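Local coordinates for glutathione S-transferase (Vibrio parahaemolyticus, PDB 7MIQ), which probably catalyses the conjugation of glutathione to electrophilic substrates, as a dimeric Gtt2-class transferase with a thioredoxin-like domain and a helical domain, at residues C70-L73 with D74-E78; H98-V101 with E102-L106; L139-L142 with P143-D146; S179-V182 with F183-Y186; S197-D200 with A201-S204. All coordinates share one frame; numbering follows the deposited sequence.

Contact 1: residues C70-L73 with D74-E78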
loop_
_atom_site.group_PDB
_atom_site.type_symbol
_atom_site.label_atom_id
_atom_site.label_comp_id
_atom_site.label_asym_id
_atom_site.label_seq_id
_atom_site.Cartn_x
_atom_site.Cartn_y
_atom_site.Cartn_z
ATOM N N CYS A 70 2.212 -3.518 -12.329
ATOM C CA CYS A 70 0.896 -3.712 -12.934
ATOM C C CYS A 70 0.305 -2.397 -13.426
ATOM O O CYS A 70 -0.340 -2.356 -14.481
ATOM C CB CYS A 70 -0.054 -4.378 -11.938
ATOM S SG CYS A 70 0.362 -6.095 -11.529
ATOM N N ARG A 71 0.498 -1.310 -12.671
ATOM C CA ARG A 71 -0.038 -0.024 -13.106
ATOM C C ARG A 71 0.589 0.414 -14.425
ATOM O O ARG A 71 -0.108 0.916 -15.315
ATOM C CB ARG A 71 0.170 1.040 -12.026
ATOM C CG ARG A 71 -0.478 2.381 -12.380
ATOM C CD ARG A 71 -0.387 3.419 -11.262
ATOM N NE ARG A 71 -1.019 2.975 -10.026
ATOM C CZ ARG A 71 -2.330 2.926 -9.823
ATOM N NH1 ARG A 71 -3.191 3.263 -10.770
ATOM N NH2 ARG A 71 -2.788 2.525 -8.641
ATOM N N TYR A 72 1.901 0.222 -14.577
ATOM C CA TYR A 72 2.546 0.562 -15.843
ATOM C C TYR A 72 2.043 -0.333 -16.970
ATOM O O TYR A 72 1.716 0.148 -18.064
ATOM C CB TYR A 72 4.068 0.458 -15.718
ATOM C CG TYR A 72 4.790 0.978 -16.943
ATOM C CD1 TYR A 72 5.027 0.154 -18.044
ATOM C CD2 TYR A 72 5.212 2.299 -17.012
ATOM C CE1 TYR A 72 5.673 0.634 -19.175
ATOM C CE2 TYR A 72 5.862 2.784 -18.134
ATOM C CZ TYR A 72 6.087 1.949 -19.212
ATOM O OH TYR A 72 6.726 2.435 -20.329
ATOM N N LEU A 73 1.980 -1.645 -16.722
ATOM C CA LEU A 73 1.538 -2.580 -17.753
ATOM C C LEU A 73 0.097 -2.330 -18.165
ATOM O O LEU A 73 -0.263 -2.569 -19.323
ATOM C CB LEU A 73 1.693 -4.017 -17.260
ATOM C CG LEU A 73 3.119 -4.500 -16.993
ATOM C CD1 LEU A 73 3.095 -5.860 -16.291
ATOM C CD2 LEU A 73 3.916 -4.562 -18.283
ATOM N N ASP A 74 -0.743 -1.869 -17.231
ATOM C CA ASP A 74 -2.129 -1.556 -17.570
ATOM C C ASP A 74 -2.197 -0.491 -18.658
ATOM O O ASP A 74 -3.035 -0.567 -19.564
ATOM C CB ASP A 74 -2.881 -1.102 -16.317
ATOM C CG ASP A 74 -4.385 -0.997 -16.538
ATOM O OD1 ASP A 74 -4.960 -1.890 -17.192
ATOM O OD2 ASP A 74 -4.999 -0.033 -16.036
ATOM N N GLU A 75 -1.312 0.504 -18.597
ATOM C CA GLU A 75 -1.275 1.525 -19.635
ATOM C C GLU A 75 -0.474 1.087 -20.851
ATOM O O GLU A 75 -0.704 1.606 -21.949
ATOM C CB GLU A 75 -0.699 2.825 -19.074
ATOM C CG GLU A 75 -1.523 3.416 -17.948
ATOM C CD GLU A 75 -1.023 4.777 -17.511
ATOM O OE1 GLU A 75 -0.777 5.632 -18.388
ATOM O OE2 GLU A 75 -0.869 4.989 -16.292
ATOM N N ALA A 76 0.456 0.145 -20.680
ATOM C CA ALA A 76 1.263 -0.313 -21.805
ATOM C C ALA A 76 0.461 -1.189 -22.758
ATOM O O ALA A 76 0.693 -1.152 -23.970
ATOM C CB ALA A 76 2.490 -1.070 -21.300
ATOM N N PHE A 77 -0.482 -1.975 -22.242
ATOM C CA PHE A 77 -1.305 -2.866 -23.060
ATOM C C PHE A 77 -2.761 -2.438 -22.915
ATOM O O PHE A 77 -3.431 -2.818 -21.950
ATOM C CB PHE A 77 -1.101 -4.324 -22.654
ATOM C CG PHE A 77 0.318 -4.781 -22.784
ATOM C CD1 PHE A 77 0.836 -5.127 -24.021
ATOM C CD2 PHE A 77 1.143 -4.842 -21.674
ATOM C CE1 PHE A 77 2.149 -5.534 -24.151
ATOM C CE2 PHE A 77 2.458 -5.253 -21.794
ATOM C CZ PHE A 77 2.962 -5.598 -23.035
ATOM N N GLU A 78 -3.242 -1.653 -23.879
ATOM C CA GLU A 78 -4.619 -1.176 -23.855
ATOM C C GLU A 78 -5.590 -2.342 -23.730
ATOM O O GLU A 78 -5.465 -3.351 -24.430
ATOM C CB GLU A 78 -4.918 -0.369 -25.119
ATOM C CG GLU A 78 -6.338 0.168 -25.189
ATOM C CD GLU A 78 -6.552 1.100 -26.365
ATOM O OE1 GLU A 78 -5.688 1.132 -27.268
ATOM O OE2 GLU A 78 -7.585 1.804 -26.385
HETATM O O HOH W 1 -2.069 3.348 -14.841
#

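Contact 2: residues H98-V101 with E102-L106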
loop_
_atom_site.group_PDB
_atom_site.type_symbol
_atom_site.label_atom_id
_atom_site.label_comp_id
_atom_site.label_asym_id
_atom_site.label_seq_id
_atom_site.Cartn_x
_atom_site.Cartn_y
_atom_site.Cartn_z
ATOM N N HIS A 98 -7.880 -2.452 -1.955
ATOM C CA HIS A 98 -6.550 -3.011 -2.172
ATOM C C HIS A 98 -5.695 -2.854 -0.926
ATOM O O HIS A 98 -5.039 -3.805 -0.491
ATOM C CB HIS A 98 -5.862 -2.356 -3.374
ATOM C CG HIS A 98 -4.963 -3.286 -4.128
ATOM N ND1 HIS A 98 -4.271 -2.905 -5.259
ATOM C CD2 HIS A 98 -4.653 -4.588 -3.919
ATOM C CE1 HIS A 98 -3.568 -3.931 -5.709
ATOM N NE2 HIS A 98 -3.785 -4.966 -4.917
ATOM N N ARG A 99 -5.723 -1.669 -0.315
ATOM C CA ARG A 99 -4.904 -1.420 0.867
ATOM C C ARG A 99 -5.406 -2.207 2.071
ATOM O O ARG A 99 -4.603 -2.697 2.875
ATOM C CB ARG A 99 -4.875 0.080 1.158
ATOM C CG ARG A 99 -4.067 0.837 0.118
ATOM C CD ARG A 99 -4.132 2.347 0.259
ATOM N NE ARG A 99 -3.097 2.941 -0.581
ATOM C CZ ARG A 99 -1.856 3.176 -0.175
ATOM N NH1 ARG A 99 -1.491 2.982 1.081
ATOM N NH2 ARG A 99 -0.955 3.608 -1.053
ATOM N N VAL A 100 -6.725 -2.343 2.213
ATOM C CA VAL A 100 -7.279 -3.143 3.305
ATOM C C VAL A 100 -6.842 -4.598 3.170
ATOM O O VAL A 100 -6.347 -5.208 4.126
ATOM C CB VAL A 100 -8.812 -3.011 3.342
ATOM C CG1 VAL A 100 -9.411 -4.047 4.270
ATOM C CG2 VAL A 100 -9.212 -1.608 3.784
ATOM N N VAL A 101 -7.002 -5.172 1.972
ATOM C CA VAL A 101 -6.607 -6.566 1.763
ATOM C C VAL A 101 -5.099 -6.738 1.949
ATOM O O VAL A 101 -4.641 -7.732 2.526
ATOM C CB VAL A 101 -7.071 -7.056 0.375
ATOM C CG1 VAL A 101 -6.442 -8.402 0.039
ATOM C CG2 VAL A 101 -8.597 -7.158 0.317
ATOM N N GLU A 102 -4.305 -5.783 1.462
ATOM C CA GLU A 102 -2.827 -5.900 1.550
ATOM C C GLU A 102 -2.365 -5.791 3.010
ATOM O O GLU A 102 -1.739 -6.732 3.473
ATOM C CB GLU A 102 -2.126 -4.879 0.663
ATOM C CG GLU A 102 -2.094 -5.272 -0.793
ATOM C CD GLU A 102 -1.484 -4.197 -1.669
ATOM O OE1 GLU A 102 -1.911 -3.031 -1.562
ATOM O OE2 GLU A 102 -0.590 -4.529 -2.441
ATOM N N PHE A 103 -2.698 -4.713 3.727
ATOM C CA PHE A 103 -2.265 -4.585 5.123
ATOM C C PHE A 103 -2.884 -5.659 6.011
ATOM O O PHE A 103 -2.174 -6.435 6.658
ATOM C CB PHE A 103 -2.614 -3.211 5.692
ATOM C CG PHE A 103 -1.922 -2.906 6.991
ATOM C CD1 PHE A 103 -0.577 -2.570 7.010
ATOM C CD2 PHE A 103 -2.611 -2.960 8.192
ATOM C CE1 PHE A 103 0.067 -2.292 8.200
ATOM C CE2 PHE A 103 -1.973 -2.682 9.387
ATOM C CZ PHE A 103 -0.632 -2.349 9.391
ATOM N N GLN A 104 -4.216 -5.690 6.086
ATOM C CA GLN A 104 -4.880 -6.546 7.059
ATOM C C GLN A 104 -4.869 -8.015 6.660
ATOM O O GLN A 104 -5.103 -8.875 7.515
ATOM C CB GLN A 104 -6.319 -6.067 7.279
ATOM C CG GLN A 104 -6.404 -4.602 7.703
ATOM C CD GLN A 104 -7.830 -4.102 7.847
ATOM O OE1 GLN A 104 -8.719 -4.844 8.263
ATOM N NE2 GLN A 104 -8.054 -2.834 7.503
ATOM N N GLY A 105 -4.592 -8.326 5.396
ATOM C CA GLY A 105 -4.600 -9.707 4.960
ATOM C C GLY A 105 -3.266 -10.217 4.450
ATOM O O GLY A 105 -2.603 -11.011 5.125
ATOM N N LEU A 106 -2.864 -9.759 3.260
ATOM C CA LEU A 106 -1.694 -10.321 2.590
ATOM C C LEU A 106 -0.431 -10.143 3.422
ATOM O O LEU A 106 0.311 -11.103 3.654
ATOM C CB LEU A 106 -1.517 -9.677 1.214
ATOM C CG LEU A 106 -0.372 -10.244 0.376
ATOM C CD1 LEU A 106 -0.557 -11.743 0.156
ATOM C CD2 LEU A 106 -0.272 -9.515 -0.955
#

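Contact 3: residues L139-L142 with P143-D146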
loop_
_atom_site.group_PDB
_atom_site.type_symbol
_atom_site.label_atom_id
_atom_site.label_comp_id
_atom_site.label_asym_id
_atom_site.label_seq_id
_atom_site.Cartn_x
_atom_site.Cartn_y
_atom_site.Cartn_z
ATOM N N LEU A 139 -6.798 -14.339 10.776
ATOM C CA LEU A 139 -8.074 -14.917 11.187
ATOM C C LEU A 139 -9.102 -13.844 11.518
ATOM O O LEU A 139 -10.299 -14.041 11.279
ATOM C CB LEU A 139 -7.868 -15.844 12.389
ATOM C CG LEU A 139 -6.984 -17.074 12.164
ATOM C CD1 LEU A 139 -6.677 -17.768 13.485
ATOM C CD2 LEU A 139 -7.654 -18.039 11.204
ATOM N N GLU A 140 -8.663 -12.707 12.062
ATOM C CA GLU A 140 -9.605 -11.645 12.402
ATOM C C GLU A 140 -10.100 -10.905 11.164
ATOM O O GLU A 140 -11.212 -10.363 11.174
ATOM C CB GLU A 140 -8.960 -10.667 13.382
ATOM C CG GLU A 140 -8.725 -11.252 14.766
ATOM C CD GLU A 140 -7.906 -10.339 15.656
ATOM O OE1 GLU A 140 -7.416 -9.303 15.158
ATOM O OE2 GLU A 140 -7.750 -10.657 16.854
ATOM N N PHE A 141 -9.304 -10.868 10.095
ATOM C CA PHE A 141 -9.741 -10.170 8.891
ATOM C C PHE A 141 -10.692 -11.013 8.047
ATOM O O PHE A 141 -11.522 -10.454 7.322
ATOM C CB PHE A 141 -8.531 -9.742 8.058
ATOM C CG PHE A 141 -8.895 -9.132 6.730
ATOM C CD1 PHE A 141 -9.665 -7.980 6.671
ATOM C CD2 PHE A 141 -8.465 -9.706 5.546
ATOM C CE1 PHE A 141 -10.005 -7.415 5.452
ATOM C CE2 PHE A 141 -8.798 -9.144 4.323
ATOM C CZ PHE A 141 -9.572 -7.999 4.276
ATOM N N LEU A 142 -10.599 -12.339 8.129
ATOM C CA LEU A 142 -11.422 -13.193 7.273
ATOM C C LEU A 142 -12.924 -12.954 7.408
ATOM O O LEU A 142 -13.607 -12.951 6.369
ATOM C CB LEU A 142 -11.092 -14.667 7.536
ATOM C CG LEU A 142 -9.717 -15.165 7.100
ATOM C CD1 LEU A 142 -9.500 -16.585 7.601
ATOM C CD2 LEU A 142 -9.569 -15.095 5.586
ATOM N N PRO A 143 -13.504 -12.778 8.605
ATOM C CA PRO A 143 -14.939 -12.446 8.655
ATOM C C PRO A 143 -15.278 -11.162 7.920
ATOM O O PRO A 143 -16.322 -11.086 7.260
ATOM C CB PRO A 143 -15.221 -12.325 10.160
ATOM C CG PRO A 143 -14.176 -13.144 10.809
ATOM C CD PRO A 143 -12.954 -13.008 9.955
ATOM N N THR A 144 -14.416 -10.145 8.018
ATOM C CA THR A 144 -14.654 -8.897 7.298
ATOM C C THR A 144 -14.689 -9.128 5.793
ATOM O O THR A 144 -15.534 -8.563 5.087
ATOM C CB THR A 144 -13.577 -7.872 7.658
ATOM O OG1 THR A 144 -13.571 -7.660 9.073
ATOM C CG2 THR A 144 -13.834 -6.552 6.950
ATOM N N LEU A 145 -13.776 -9.957 5.283
ATOM C CA LEU A 145 -13.772 -10.261 3.856
ATOM C C LEU A 145 -14.994 -11.080 3.460
ATOM O O LEU A 145 -15.589 -10.847 2.401
ATOM C CB LEU A 145 -12.489 -11.002 3.483
ATOM C CG LEU A 145 -12.297 -11.308 1.998
ATOM C CD1 LEU A 145 -12.350 -10.028 1.176
ATOM C CD2 LEU A 145 -10.972 -12.044 1.780
ATOM N N ASP A 146 -15.375 -12.053 4.288
ATOM C CA ASP A 146 -16.544 -12.868 3.971
ATOM C C ASP A 146 -17.815 -12.026 3.943
ATOM O O ASP A 146 -18.668 -12.205 3.066
ATOM C CB ASP A 146 -16.678 -14.006 4.979
ATOM C CG ASP A 146 -17.785 -14.973 4.615
ATOM O OD1 ASP A 146 -17.555 -15.849 3.753
ATOM O OD2 ASP A 146 -18.890 -14.848 5.179
#

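Contact 4: residues S179-V182 with F183-Y186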
loop_
_atom_site.group_PDB
_atom_site.type_symbol
_atom_site.label_atom_id
_atom_site.label_comp_id
_atom_site.label_asym_id
_atom_site.label_seq_id
_atom_site.Cartn_x
_atom_site.Cartn_y
_atom_site.Cartn_z
ATOM N N SER A 179 -2.496 -23.307 6.534
ATOM C CA SER A 179 -3.382 -24.405 6.941
ATOM C C SER A 179 -4.643 -23.898 7.639
ATOM O O SER A 179 -5.142 -24.514 8.584
ATOM C CB SER A 179 -2.642 -25.409 7.828
ATOM O OG SER A 179 -1.491 -25.909 7.171
ATOM N N ILE A 180 -5.170 -22.771 7.173
ATOM C CA ILE A 180 -6.437 -22.249 7.670
ATOM C C ILE A 180 -7.556 -22.770 6.783
ATOM O O ILE A 180 -7.508 -22.622 5.556
ATOM C CB ILE A 180 -6.427 -20.712 7.698
ATOM C CG1 ILE A 180 -5.256 -20.200 8.539
ATOM C CG2 ILE A 180 -7.752 -20.190 8.226
ATOM C CD1 ILE A 180 -5.073 -18.702 8.485
ATOM N N GLU A 181 -8.570 -23.382 7.398
ATOM C CA GLU A 181 -9.705 -23.929 6.650
ATOM C C GLU A 181 -10.694 -22.805 6.331
ATOM O O GLU A 181 -11.801 -22.721 6.866
ATOM C CB GLU A 181 -10.362 -25.061 7.429
ATOM C CG GLU A 181 -9.455 -26.265 7.623
ATOM C CD GLU A 181 -10.192 -27.475 8.157
ATOM O OE1 GLU A 181 -11.404 -27.363 8.441
ATOM O OE2 GLU A 181 -9.558 -28.541 8.289
ATOM N N VAL A 182 -10.268 -21.935 5.412
ATOM C CA VAL A 182 -11.042 -20.737 5.089
ATOM C C VAL A 182 -12.393 -21.115 4.499
ATOM O O VAL A 182 -13.435 -20.572 4.885
ATOM C CB VAL A 182 -10.252 -19.830 4.128
ATOM C CG1 VAL A 182 -11.106 -18.649 3.687
ATOM C CG2 VAL A 182 -8.964 -19.351 4.780
ATOM N N PHE A 183 -12.395 -22.063 3.560
ATOM C CA PHE A 183 -13.588 -22.318 2.764
ATOM C C PHE A 183 -14.666 -23.042 3.560
ATOM O O PHE A 183 -15.855 -22.884 3.266
ATOM C CB PHE A 183 -13.206 -23.105 1.515
ATOM C CG PHE A 183 -12.196 -22.400 0.656
ATOM C CD1 PHE A 183 -12.211 -21.014 0.547
ATOM C CD2 PHE A 183 -11.220 -23.110 -0.021
ATOM C CE1 PHE A 183 -11.280 -20.354 -0.233
ATOM C CE2 PHE A 183 -10.283 -22.452 -0.807
ATOM C CZ PHE A 183 -10.315 -21.074 -0.908
ATOM N N GLU A 184 -14.277 -23.836 4.561
ATOM C CA GLU A 184 -15.271 -24.447 5.438
ATOM C C GLU A 184 -16.027 -23.391 6.230
ATOM O O GLU A 184 -17.248 -23.485 6.403
ATOM C CB GLU A 184 -14.602 -25.437 6.393
ATOM C CG GLU A 184 -13.952 -26.630 5.722
ATOM C CD GLU A 184 -14.953 -27.531 5.034
ATOM O OE1 GLU A 184 -15.788 -28.137 5.738
ATOM O OE2 GLU A 184 -14.911 -27.625 3.790
ATOM N N LYS A 185 -15.317 -22.374 6.714
ATOM C CA LYS A 185 -15.891 -21.374 7.642
ATOM C C LYS A 185 -16.465 -20.151 6.931
ATOM O O LYS A 185 -17.317 -19.504 7.538
ATOM C CB LYS A 185 -14.802 -20.918 8.608
ATOM C CG LYS A 185 -13.879 -22.008 9.134
ATOM C CD LYS A 185 -12.601 -21.454 9.724
ATOM C CE LYS A 185 -12.135 -22.208 10.950
ATOM N NZ LYS A 185 -12.801 -21.716 12.180
ATOM N N TYR A 186 -16.062 -19.846 5.701
ATOM C CA TYR A 186 -16.446 -18.592 5.057
ATOM C C TYR A 186 -16.972 -18.882 3.657
ATOM O O TYR A 186 -16.222 -18.837 2.670
ATOM C CB TYR A 186 -15.270 -17.617 5.060
ATOM C CG TYR A 186 -14.812 -17.305 6.469
ATOM C CD1 TYR A 186 -15.595 -16.523 7.314
ATOM C CD2 TYR A 186 -13.617 -17.813 6.967
ATOM C CE1 TYR A 186 -15.195 -16.242 8.606
ATOM C CE2 TYR A 186 -13.207 -17.535 8.263
ATOM C CZ TYR A 186 -14.001 -16.750 9.075
ATOM O OH TYR A 186 -13.602 -16.470 10.364
#

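Contact 5: residues S197-D200 with A201-S204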
loop_
_atom_site.group_PDB
_atom_site.type_symbol
_atom_site.label_atom_id
_atom_site.label_comp_id
_atom_site.label_asym_id
_atom_site.label_seq_id
_atom_site.Cartn_x
_atom_site.Cartn_y
_atom_site.Cartn_z
ATOM N N SER A 197 -10.823 -18.388 -9.173
ATOM C CA SER A 197 -9.857 -19.425 -9.522
ATOM C C SER A 197 -10.214 -20.161 -10.807
ATOM O O SER A 197 -9.378 -20.913 -11.319
ATOM C CB SER A 197 -9.716 -20.434 -8.379
ATOM O OG SER A 197 -10.865 -21.260 -8.289
ATOM N N ALA A 198 -11.423 -19.967 -11.335
ATOM C CA ALA A 198 -11.828 -20.555 -12.603
ATOM C C ALA A 198 -11.462 -19.698 -13.812
ATOM O O ALA A 198 -11.594 -20.172 -14.947
ATOM C CB ALA A 198 -13.340 -20.809 -12.608
ATOM N N ARG A 199 -11.015 -18.460 -13.605
ATOM C CA ARG A 199 -10.685 -17.584 -14.721
ATOM C C ARG A 199 -9.453 -18.099 -15.459
ATOM O O ARG A 199 -8.539 -18.669 -14.862
ATOM C CB ARG A 199 -10.437 -16.155 -14.228
ATOM C CG ARG A 199 -11.635 -15.501 -13.554
ATOM C CD ARG A 199 -11.277 -14.122 -12.982
ATOM N NE ARG A 199 -10.999 -13.144 -14.029
ATOM C CZ ARG A 199 -11.909 -12.342 -14.565
ATOM N NH1 ARG A 199 -13.171 -12.366 -14.167
ATOM N NH2 ARG A 199 -11.544 -11.494 -15.523
ATOM N N ASP A 200 -9.438 -17.882 -16.778
ATOM C CA ASP A 200 -8.346 -18.392 -17.608
ATOM C C ASP A 200 -6.988 -17.880 -17.137
ATOM O O ASP A 200 -5.998 -18.619 -17.155
ATOM C CB ASP A 200 -8.575 -18.012 -19.072
ATOM C CG ASP A 200 -9.758 -18.741 -19.688
ATOM O OD1 ASP A 200 -10.113 -19.834 -19.195
ATOM O OD2 ASP A 200 -10.330 -18.223 -20.670
ATOM N N ALA A 201 -6.918 -16.615 -16.712
ATOM C CA ALA A 201 -5.635 -16.035 -16.328
ATOM C C ALA A 201 -5.066 -16.657 -15.060
ATOM O O ALA A 201 -3.863 -16.535 -14.811
ATOM C CB ALA A 201 -5.773 -14.525 -16.140
ATOM N N PHE A 202 -5.896 -17.314 -14.257
ATOM C CA PHE A 202 -5.435 -17.929 -13.020
ATOM C C PHE A 202 -5.033 -19.385 -13.201
ATOM O O PHE A 202 -4.464 -19.975 -12.277
ATOM C CB PHE A 202 -6.520 -17.816 -11.944
ATOM C CG PHE A 202 -6.759 -16.406 -11.472
ATOM C CD1 PHE A 202 -7.360 -15.469 -12.303
ATOM C CD2 PHE A 202 -6.387 -16.020 -10.197
ATOM C CE1 PHE A 202 -7.575 -14.170 -11.869
ATOM C CE2 PHE A 202 -6.605 -14.728 -9.756
ATOM C CZ PHE A 202 -7.199 -13.800 -10.593
ATOM N N GLN A 203 -5.307 -19.973 -14.360
ATOM C CA GLN A 203 -4.886 -21.341 -14.614
ATOM C C GLN A 203 -3.367 -21.408 -14.693
ATOM O O GLN A 203 -2.716 -20.495 -15.212
ATOM C CB GLN A 203 -5.522 -21.859 -15.903
ATOM C CG GLN A 203 -7.016 -21.570 -16.008
ATOM C CD GLN A 203 -7.837 -22.303 -14.959
ATOM O OE1 GLN A 203 -8.342 -21.701 -14.007
ATOM N NE2 GLN A 203 -7.983 -23.606 -15.137
ATOM N N SER A 204 -2.801 -22.484 -14.147
ATOM C CA SER A 204 -1.350 -22.663 -14.051
ATOM C C SER A 204 -0.686 -21.546 -13.248
ATOM O O SER A 204 0.490 -21.236 -13.453
ATOM C CB SER A 204 -0.704 -22.780 -15.437
ATOM O OG SER A 204 -1.102 -23.972 -16.092
#

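Contact 1: residues C70-L73 with D74-E78
Leu73 and Phe77, one helical turn apart, lie side by side and point the same way, with CD2 of Leu73 meeting CE2 of Phe77 at 3.9 Å. The methyl comes in at the edge of the phenyl ring, within its plane. In both residues CG stands anti to the carbonyl carbon (chi1 -65° for Leu73, -59° for Phe77), which keeps the two branches running alongside each other. On another side of the helix Tyr72 offers CE1 to the small CB of Ala76 at 4.2 Å, a lighter apolar touch.

Backbone bonds set this spacing. Asp74 N donates to Cys70 O at 2.8 Å, Ala76 N to Tyr72 O at 2.9 Å, and Phe77 N to Leu73 O at 3.0 Å; this last bond closes the final turn, since Phe77 is where helical angles end. Glu75 N adds a weak bond to Tyr72 O.

The charged ends look elsewhere. Glu75 and Arg71 form salt bridges with Arg91 and Glu95 of the second subunit, long flexible chains being suited to reach across an interface, while Asp74 OD1 accepts a hydrogen bond from Asn79 just beyond the helix. Helix 66-76, in the thioredoxin-like domain, turns its apolar side, Cys70 and Leu73, onto Phe18, Val15 and Leu19 of helix 10-22, and presents Arg71, Tyr72 and Glu75 to the other subunit.

Contact 2: residues H98-V101 with E102-L106
His98 and Glu102 stack one turn apart on helix 88-114, a long helix of the all-helical GST domain that here widens into a pi-type turn at 102-106. Glu102 is modelled in two positions; in the conformer described here its carboxylate lies over one face of the imidazole, the two planes only 11° apart, with Glu102 OE1 3.9 Å above the His98 ring and displaced toward its rim. A chi1 of -79° swings CG back beside the backbone nitrogen, and the extended chain carries the carboxylate to the ring. Both residues are buried, and their polar ends are satisfied outside the pair: His98 NE2 bonds to Thr166 OG1, and Glu102 OE2 makes salt bridges with Arg14 and with Arg99 of the second subunit.

Val100 CG1 meets Gln104 NE2 at 3.7 Å, the long amide chain lying across a branched valine, and both pack against Phe141. The solvent side belongs to exposed Phe103, of which only CB approaches Arg99 O.

Gly105, with no side chain, lets the backbone come close to Val101 O at the widened turn. Regular bonds run from Glu102 N to His98 O and from Phe103 N to Arg99 O. Val101 O then takes two donors, a weak bond from Gly105 N and a straighter one from Leu106 N at 2.8 Å, with an N-H...O angle of 161°.

Contact 3: residues L139-L142 with P143-D146
The backbone of helix 127-151 is kinked at Pro143, whose nitrogen carries no hydrogen for the turn before, and regular bonding resumes beyond it, from Leu145 N to Phe141 O (3.1 Å) and from Asp146 N to Leu142 O (2.9 Å). Where a helical N-H would have stood, the proline places CD, which comes within 3.1 Å of Leu139 O. The same ring carbon presses on the preceding residue: Leu142 CB lies 3.5 Å from Pro143 CD, tighter than an ordinary carbon contact. This crowding is what a proline inside a helix imposes on its neighbour.

Among the side chains Phe141 does most of the reaching. Its chi1 of 174° turns CG away from the backbone nitrogen, and the ring leans along the helix toward the next turn. CE2 meets Leu145 CB at 4.2 Å, the methylene lying over one face of the ring, while CD1 approaches Thr144 CB at 4.0 Å; the threonine side chain crosses that of the phenylalanine at about a right angle. A large flat ring can thus cover two neighbours of the following turn at once. Glu140 is exposed, as suits a charge, while the Pro143 ring, though exposed, also meets Tyr186.

Leu142 and Leu145, both buried, carry the apolar seam onward, meeting Phe170 and Ile171 of helix 162-177 and Ile189 of helix 187-196. Asp146 OD1 accepts a hydrogen bond from Ile189 N near the start of that last helix, and Phe141 packs on helix 88-114 through Val100 and Gln104.

Contact 4: residues S179-V182 with F183-Y186
Val182 O is gripped by two backbone donors: Tyr186 N at 2.8 Å, and Lys185 N at 3.2 Å through a weak bond. Together they close the single turn of helix 182-185. The carbonyl of Glu181, at the N-cap position, is met by carbon instead, with Lys185 CG 3.2 Å from Glu181 O as the aliphatic part of the lysine lies against it.

Valine suits the inner side of so short a helix. Its CG1, anti to the backbone nitrogen (chi1 175°), touches Phe183 CD1 at 4.1 Å and Tyr186 CD2 at 4.2 Å, bridging two aromatic residues. Lys185 CB also lies over one face of the Tyr186 ring, 3.6 Å above its plane and offset toward the rim.

Two exposed glutamates, Glu181 and Glu184, lie on the outer side. Glu181 OE1 approaches Glu184 CG at 3.8 Å, and the carboxylate planes are 88° apart. Glu181 OE1 and Glu184 OE1 are 5.2 Å apart, not in contact, so some repulsion is likely, probably eased by solvent.

Inward, Val182 packs on Ala174 and Val175 of helix 162-177, and Tyr186 covers Leu142 and Pro143 of helix 127-151. The chain enters through an inverse gamma turn centred on Glu181 and leaves at Tyr186, itself the N-cap residue of helix 187-196: a one-turn helical linker between two longer helices of the GST C-terminal domain.

Contact 5: residues S197-D200 with A201-S204
Arg199 and Phe202 make a local side-chain contact across a tight turn in the loop that follows helix 187-196 and precedes helix 207-210. The two side chains run side by side in the same direction. Arg199 CB touches Phe202 CD1 at 3.7 Å, and farther out Arg199 CD reaches Phe202 CE1 at 3.9 Å, so it is the aliphatic part of the arginine that lines the ring. The guanidinium itself stands steeply to the phenyl, the planes 82° apart; the chain bends at chi3 (68°) and sends its charged end elsewhere, to a salt bridge with Glu21 and a cation-pi contact with Phe160. Arginine suits this place because its methylenes are apolar and only its end is charged.

The backbone here forms a short 3-10 segment, with bonds that span three residues. Phe202 N donates to Arg199 O at 3.0 Å and Gln203 N to Asp200 O at 3.2 Å, and in both the donor sits above the carbonyl plane, the second 64° out of it. Such tilted bonds go with the tighter winding of this helix type, and the turn holds Arg199 and Phe202 on a common side.

Asp200 and Gln203 are exposed, where polar residues are at home; the Gln203 chain bends back over the turn, its CG 3.3 Å from Asp200 O. Ala201 and Phe202 are buried instead. Small Ala201 fits against Lys20 and Glu21 of helix 10-22, and the Phe202 ring packs on Ile17 of that helix while meeting Tyr168 of helix 162-177 edge-to-face.

Contact 2 is the most buried of the five, and contact 1, about 22 Å away between centres, is partly buried on the thioredoxin-like domain; both carry salt bridges to the second subunit. Contacts 3, 4 and 5 touch no other chain of the assembly. Contact 3 meets both contact 2 and contact 4, so a continuous path runs from buried helix to surface linker, and its chemistry is that of a proline kink with apolar packing. Contact 4, at the surface, pairs exposed glutamates with a single short turn. Contact 5, partly buried and separate from the rest, sets arginine methylenes against an aromatic ring and joins the loop after helix 187-196 to helix 10-22.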